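Side-chain contacts in membrane-anchored mycosin mycp1 (Mycobacterium thermoresistibile, PDB 4HVL), which acts as a subtilisin-family serine protease and is an essential component of the type VII (ESX-1) secretion system: residues 67-72 against 163-168; 103-108 against 178-183; 127-132 against 172-177. One frame throughout, in Å; residues are numbered along the deposited sequence.

Interaction 1 of 3, residues 67-72 against 163-168; sequences AVIDTG and ARAIVH. With ZN (zinc ion), chain C.
I69 makes the whole contact from its strand, pressing its terminal CD1 methyl against the turn of helix that carries A165 and I166. In this side chain CG1 lies anti to the carbonyl carbon (chi1 -53°) and the chain beyond it is extended, which holds CD1 at full reach from the sheet. CD1 comes to 4.1 Å from CG1 of I166, the two isoleucines crossing at about a right angle, and to 4.3 Å from the CB of A165. The same methyl lies 4.0 Å from the backbone O of A165. The small A165 is consistent with the close approach of the helix, 7.6 Å between the CA atoms of I69 and A165. No hydrogen bond crosses this buried, apolar patch.

The side of the helix nearer solvent is built differently. R164 hands its guanidinium NH1 to the backbone oxygens of E16 and G18, while H168 holds a zinc ion through ND1 at 2.1 Å, a site shared with D15.

The end of the strand, by contrast, is buried and polar. There D70 is the predicted aspartate of the charge relay system; its OD1 takes the T71 N-H on the anti lone pair (2.7 Å, bent at 131°) and is also hydrogen-bonded to ND1 of H101. The contact belongs to one helical layer packed on the parallel sheet of the subtilisin fold: strand 65-70 runs between strands 127-132 and 176-179, helix 154-171 lies over the I69 face, and helix 194-206 packs beside it through A199 and V200 against I166.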
# COMPACT_ATOMS: atom_id res chain seq x y z
N ALA A 67 1.87 -9.36 -5.03
CA ALA A 67 2.95 -9.20 -4.07
C ALA A 67 2.61 -8.07 -3.10
O ALA A 67 2.15 -6.98 -3.52
CB ALA A 67 4.26 -8.90 -4.76
N VAL A 68 2.83 -8.33 -1.81
CA VAL A 68 2.48 -7.39 -0.76
C VAL A 68 3.73 -6.99 -0.02
O VAL A 68 4.35 -7.82 0.64
CB VAL A 68 1.49 -8.02 0.23
CG1 VAL A 68 1.02 -6.98 1.24
CG2 VAL A 68 0.30 -8.63 -0.52
N ILE A 69 4.14 -5.73 -0.19
CA ILE A 69 5.32 -5.20 0.48
C ILE A 69 4.79 -4.48 1.71
O ILE A 69 4.11 -3.46 1.61
CB ILE A 69 6.13 -4.26 -0.44
CG1 ILE A 69 6.43 -4.97 -1.77
CG2 ILE A 69 7.38 -3.77 0.26
CD1 ILE A 69 7.37 -4.23 -2.68
N ASP A 70 5.07 -5.03 2.88
CA ASP A 70 4.41 -4.63 4.12
C ASP A 70 5.28 -5.19 5.30
O ASP A 70 6.51 -5.18 5.19
CB ASP A 70 2.98 -5.19 4.10
CG ASP A 70 2.03 -4.45 5.04
OD1 ASP A 70 2.32 -4.45 6.26
OD2 ASP A 70 0.97 -3.93 4.55
N THR A 71 4.67 -5.67 6.38
CA THR A 71 5.42 -6.08 7.57
C THR A 71 5.51 -7.63 7.68
O THR A 71 5.74 -8.16 8.77
CB THR A 71 4.77 -5.55 8.86
OG1 THR A 71 3.49 -6.18 9.03
CG2 THR A 71 4.59 -4.03 8.81
N GLY A 72 5.35 -8.35 6.56
CA GLY A 72 5.27 -9.81 6.65
C GLY A 72 3.84 -10.29 6.92
O GLY A 72 2.92 -9.50 7.23
N ALA A 163 13.74 -0.19 -2.86
CA ALA A 163 14.02 -0.28 -4.27
C ALA A 163 14.35 -1.72 -4.64
O ALA A 163 13.83 -2.23 -5.61
CB ALA A 163 15.16 0.65 -4.66
N ARG A 164 15.17 -2.38 -3.83
CA ARG A 164 15.48 -3.79 -4.09
C ARG A 164 14.24 -4.70 -3.95
O ARG A 164 14.07 -5.68 -4.69
CB ARG A 164 16.60 -4.29 -3.16
CG ARG A 164 17.96 -3.66 -3.43
CD ARG A 164 19.09 -4.28 -2.62
NE ARG A 164 19.15 -3.75 -1.25
CZ ARG A 164 18.70 -4.35 -0.14
NH1 ARG A 164 18.11 -5.54 -0.18
NH2 ARG A 164 18.82 -3.73 1.03
N ALA A 165 13.39 -4.39 -2.97
CA ALA A 165 12.19 -5.19 -2.76
C ALA A 165 11.25 -5.11 -3.97
O ALA A 165 10.56 -6.10 -4.28
CB ALA A 165 11.47 -4.75 -1.48
N ILE A 166 11.20 -3.96 -4.63
CA ILE A 166 10.34 -3.80 -5.80
C ILE A 166 10.93 -4.63 -6.95
O ILE A 166 10.18 -5.35 -7.63
CB ILE A 166 10.17 -2.30 -6.18
CG1 ILE A 166 9.38 -1.57 -5.10
CG2 ILE A 166 9.43 -2.15 -7.49
CD1 ILE A 166 9.54 -0.06 -5.11
N VAL A 167 12.26 -4.57 -7.14
CA VAL A 167 12.93 -5.40 -8.15
C VAL A 167 12.62 -6.88 -7.89
O VAL A 167 12.15 -7.63 -8.78
CB VAL A 167 14.47 -5.15 -8.21
CG1 VAL A 167 15.17 -6.17 -9.10
CG2 VAL A 167 14.75 -3.76 -8.75
N HIS A 168 12.88 -7.31 -6.65
CA HIS A 168 12.64 -8.68 -6.26
C HIS A 168 11.15 -9.10 -6.44
O HIS A 168 10.87 -10.17 -6.99
CB HIS A 168 13.11 -8.87 -4.83
CG HIS A 168 12.86 -10.24 -4.27
ND1 HIS A 168 13.59 -11.34 -4.62
CD2 HIS A 168 11.98 -10.66 -3.33
CE1 HIS A 168 13.17 -12.40 -3.95
NE2 HIS A 168 12.19 -12.00 -3.15
ZN ZN C . 15.17 -11.69 -6.03

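Interaction 2 of 3, residues 103-108 against 178-183; sequences TLTASV and NISEAA. With ZN (zinc ion), chain B.
T105 brings its CG2 methyl obliquely against the end of the N178 side chain and also meets the S180 hydroxyl, with CG2 3.9 Å from OG. The threonine does two jobs with one branch point. CG2 stands anti to the backbone N and faces the strand, whereas OG1 (chi1 -53°) sits beside that N, where it bonds to the carbonyl O of H101 one turn earlier and to OD2 of D70. The OG of S180 is hydrogen-bonded to the same carboxylate oxygen, with a weak bond to the I69 carbonyl besides. Two hydroxyls, one from the helix and one from the strand end, therefore grip a single oxygen of D70 and help fix the rotation of its carboxylate.

This is second-shell architecture of the subtilisin-like catalytic triad, predicted here as D70, H101 and S312. Helix 102-110 begins just after the histidine, and the S180 side chain also touches that of S312. As in other subtilases, the chain leaving the strand at S180 probably borders the substrate cleft.

Within the helix, S107 OG donates to L104 O at 2.7 Å, tilted 16° from the carbonyl plane, and that oxygen also accepts V108 N at 3.1 Å. The E181 chain bends at its second torsion and holds a zinc ion through OE1 at 2.0 Å, together with H133 and T134.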
# COMPACT_ATOMS: atom_id res chain seq x y z
N THR A 103 -0.28 -9.09 7.67
CA THR A 103 -1.25 -10.17 7.62
C THR A 103 -2.63 -9.60 7.28
O THR A 103 -3.37 -10.15 6.47
CB THR A 103 -1.31 -10.91 8.97
OG1 THR A 103 0.01 -11.42 9.28
CG2 THR A 103 -2.29 -12.06 8.90
N LEU A 104 -2.95 -8.47 7.90
CA LEU A 104 -4.27 -7.83 7.72
C LEU A 104 -4.39 -7.23 6.33
O LEU A 104 -5.39 -7.41 5.67
CB LEU A 104 -4.53 -6.79 8.80
CG LEU A 104 -4.90 -7.32 10.20
CD1 LEU A 104 -3.79 -8.13 10.85
CD2 LEU A 104 -5.30 -6.18 11.12
N THR A 105 -3.36 -6.53 5.87
CA THR A 105 -3.31 -6.04 4.49
C THR A 105 -3.59 -7.15 3.46
O THR A 105 -4.49 -7.03 2.62
CB THR A 105 -1.94 -5.44 4.19
OG1 THR A 105 -1.65 -4.46 5.18
CG2 THR A 105 -1.90 -4.78 2.81
N ALA A 106 -2.83 -8.24 3.58
CA ALA A 106 -2.99 -9.38 2.68
C ALA A 106 -4.41 -9.93 2.73
O ALA A 106 -4.97 -10.30 1.67
CB ALA A 106 -1.97 -10.48 2.99
N SER A 107 -5.02 -9.94 3.92
CA SER A 107 -6.39 -10.45 4.07
C SER A 107 -7.42 -9.59 3.34
O SER A 107 -8.39 -10.12 2.80
CB SER A 107 -6.79 -10.62 5.54
OG SER A 107 -7.13 -9.39 6.16
N VAL A 108 -7.20 -8.28 3.33
CA VAL A 108 -8.10 -7.36 2.63
C VAL A 108 -8.02 -7.56 1.10
O VAL A 108 -9.05 -7.59 0.42
CB VAL A 108 -7.82 -5.88 3.05
CG1 VAL A 108 -8.51 -4.90 2.12
CG2 VAL A 108 -8.29 -5.62 4.47
N ASN A 178 1.46 -4.47 -4.33
CA ASN A 178 0.90 -3.55 -3.34
C ASN A 178 2.01 -3.07 -2.42
O ASN A 178 2.61 -3.88 -1.70
CB ASN A 178 -0.16 -4.28 -2.51
CG ASN A 178 -0.86 -3.38 -1.50
OD1 ASN A 178 -1.85 -2.71 -1.81
ND2 ASN A 178 -0.37 -3.40 -0.30
N ILE A 179 2.26 -1.76 -2.44
CA ILE A 179 3.31 -1.18 -1.61
C ILE A 179 2.66 -0.37 -0.49
O ILE A 179 2.06 0.68 -0.73
CB ILE A 179 4.25 -0.26 -2.44
CG1 ILE A 179 4.81 -1.03 -3.64
CG2 ILE A 179 5.37 0.27 -1.54
CD1 ILE A 179 5.88 -0.31 -4.45
N SER A 180 2.75 -0.89 0.72
CA SER A 180 2.21 -0.24 1.89
C SER A 180 3.18 0.83 2.39
O SER A 180 2.78 1.72 3.12
CB SER A 180 1.90 -1.24 3.01
OG SER A 180 1.04 -2.29 2.58
N GLU A 181 4.46 0.75 2.01
CA GLU A 181 5.48 1.70 2.49
C GLU A 181 5.14 3.10 1.97
O GLU A 181 4.84 3.27 0.78
CB GLU A 181 6.88 1.28 2.01
CG GLU A 181 8.02 2.26 2.29
CD GLU A 181 8.24 2.50 3.77
OE1 GLU A 181 8.12 1.56 4.57
OE2 GLU A 181 8.54 3.65 4.13
N ALA A 182 5.18 4.09 2.85
CA ALA A 182 5.05 5.47 2.43
C ALA A 182 6.05 6.27 3.23
O ALA A 182 5.75 6.73 4.33
CB ALA A 182 3.63 5.98 2.65
N ALA A 183 7.24 6.44 2.66
CA ALA A 183 8.35 7.11 3.36
C ALA A 183 8.30 8.60 3.11
O ALA A 183 8.15 9.03 1.97
CB ALA A 183 9.67 6.57 2.87
ZN ZN B . 8.25 -0.45 4.55

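Interaction 3 of 3, residues 127-132 against 172-177; sequences RILSLR and LGAQVI
With CG of L129 anti to the carbonyl carbon (chi1 -54°) and CD1 extended beyond it (chi2 179°), the leucine reaches from its strand to the CB of L172, 3.7 Å from CD1. L172 has a similar first torsion, and the two side chains run antiparallel, each passing alongside the other, so that methyl meets chain root. The same L129 CD1 also touches CB of A174 at 4.4 Å. A further methyl contact, 4.4 Å between CD1 of L131 and CD1 of L172, extends the patch toward H168. All these meetings are apolar, and no hydrogen bond joins the two segments.

What brings L172 and A174 to the same leucine is the helix end between them: G173, at phi 94°, closes a Schellman motif and turns the chain toward the next strand. L172 lies at the more open margin, whereas L129 and A174 are buried. Outside the patch, R127 forms a salt bridge with E82, and R132 one with D86. The two segments belong to strands that flank 65-70 without pairing with each other, A67 touching both L131 and A174; helix 154-171 covers this face, while I128 points to helix 102-110 on the other.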
# COMPACT_ATOMS: atom_id res chain seq x y z
N ARG A 127 -3.26 -15.45 -5.64
CA ARG A 127 -2.11 -15.81 -4.81
C ARG A 127 -1.55 -14.55 -4.14
O ARG A 127 -1.71 -13.45 -4.66
CB ARG A 127 -1.00 -16.47 -5.63
CG ARG A 127 -1.28 -17.92 -5.97
CD ARG A 127 -0.31 -18.47 -7.01
NE ARG A 127 1.01 -18.80 -6.46
CZ ARG A 127 2.18 -18.23 -6.79
NH1 ARG A 127 2.25 -17.24 -7.69
NH2 ARG A 127 3.30 -18.65 -6.21
N ILE A 128 -0.90 -14.74 -2.99
CA ILE A 128 -0.29 -13.66 -2.22
C ILE A 128 1.19 -14.00 -1.98
O ILE A 128 1.49 -15.05 -1.42
CB ILE A 128 -0.94 -13.58 -0.82
CG1 ILE A 128 -2.42 -13.24 -0.93
CG2 ILE A 128 -0.22 -12.59 0.09
CD1 ILE A 128 -3.24 -13.97 0.13
N LEU A 129 2.08 -13.12 -2.41
CA LEU A 129 3.50 -13.21 -2.06
C LEU A 129 3.79 -12.14 -1.01
O LEU A 129 3.42 -10.97 -1.22
CB LEU A 129 4.37 -12.98 -3.28
CG LEU A 129 4.03 -13.90 -4.45
CD1 LEU A 129 4.94 -13.59 -5.63
CD2 LEU A 129 4.15 -15.36 -4.05
N SER A 130 4.40 -12.53 0.11
CA SER A 130 4.69 -11.60 1.22
C SER A 130 6.17 -11.19 1.28
O SER A 130 7.06 -12.02 1.46
CB SER A 130 4.28 -12.22 2.57
OG SER A 130 4.59 -11.34 3.66
N LEU A 131 6.40 -9.89 1.14
CA LEU A 131 7.74 -9.31 1.30
C LEU A 131 7.69 -8.42 2.52
O LEU A 131 6.87 -7.49 2.59
CB LEU A 131 8.11 -8.46 0.09
CG LEU A 131 8.28 -9.15 -1.26
CD1 LEU A 131 6.94 -9.35 -1.96
CD2 LEU A 131 9.21 -8.31 -2.13
N ARG A 132 8.54 -8.71 3.51
CA ARG A 132 8.62 -7.86 4.67
C ARG A 132 9.67 -6.77 4.41
O ARG A 132 10.86 -7.06 4.23
CB ARG A 132 8.93 -8.63 5.96
CG ARG A 132 9.18 -7.68 7.13
CD ARG A 132 9.01 -8.31 8.48
NE ARG A 132 10.09 -9.26 8.77
CZ ARG A 132 10.28 -9.83 9.95
NH1 ARG A 132 9.49 -9.54 10.97
NH2 ARG A 132 11.27 -10.70 10.11
N LEU A 172 9.68 -12.12 -8.88
CA LEU A 172 8.82 -13.21 -8.39
C LEU A 172 7.65 -13.49 -9.32
O LEU A 172 7.03 -14.53 -9.20
CB LEU A 172 8.29 -12.88 -6.98
CG LEU A 172 9.38 -12.92 -5.89
CD1 LEU A 172 8.89 -12.31 -4.59
CD2 LEU A 172 9.87 -14.36 -5.67
N GLY A 173 7.34 -12.58 -10.23
CA GLY A 173 6.29 -12.80 -11.24
C GLY A 173 4.91 -12.27 -10.84
O GLY A 173 3.90 -12.70 -11.37
N ALA A 174 4.85 -11.37 -9.88
CA ALA A 174 3.54 -10.83 -9.45
C ALA A 174 3.00 -9.85 -10.50
O ALA A 174 3.76 -9.09 -11.11
CB ALA A 174 3.67 -10.17 -8.11
N GLN A 175 1.69 -9.88 -10.76
CA GLN A 175 1.10 -9.02 -11.78
C GLN A 175 0.51 -7.76 -11.16
O GLN A 175 0.18 -6.81 -11.89
CB GLN A 175 0.05 -9.74 -12.59
CG GLN A 175 0.57 -10.95 -13.34
CD GLN A 175 0.40 -12.24 -12.57
OE1 GLN A 175 -0.34 -12.32 -11.61
NE2 GLN A 175 1.13 -13.25 -12.98
N VAL A 176 0.40 -7.77 -9.83
CA VAL A 176 0.06 -6.60 -9.01
C VAL A 176 1.02 -6.57 -7.84
O VAL A 176 1.30 -7.61 -7.23
CB VAL A 176 -1.39 -6.68 -8.51
CG1 VAL A 176 -1.80 -5.41 -7.78
CG2 VAL A 176 -2.34 -6.97 -9.68
N ILE A 177 1.58 -5.38 -7.57
CA ILE A 177 2.46 -5.16 -6.43
C ILE A 177 1.86 -4.07 -5.53
O ILE A 177 1.78 -2.88 -5.91
CB ILE A 177 3.87 -4.72 -6.87
CG1 ILE A 177 4.48 -5.78 -7.80
CG2 ILE A 177 4.77 -4.53 -5.65
CD1 ILE A 177 5.81 -5.41 -8.39

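Overall arrangement
The three contacts lie around an inner strand, 65-70, of the parallel seven-stranded sheet: interaction 1 uses it, and interactions 2 and 3 use strands or helices beside it. The centre of interaction 1 is about 10 Å from that of interaction 2 and about 8 Å from that of interaction 3. Along the chain the segments of interaction 1 alternate with those of each other contact, while interaction 3 is nested inside the loop closed by interaction 2. Strand 127-132, helix 154-171 and strand 176-179 form a beta-alpha-beta crossover that bridges strand 65-70. Interactions 1 and 3 lie on the face covered by helix 154-171, and interaction 2 on the face covered by helix 102-110, so the layers converge beside the predicted charge relay aspartate.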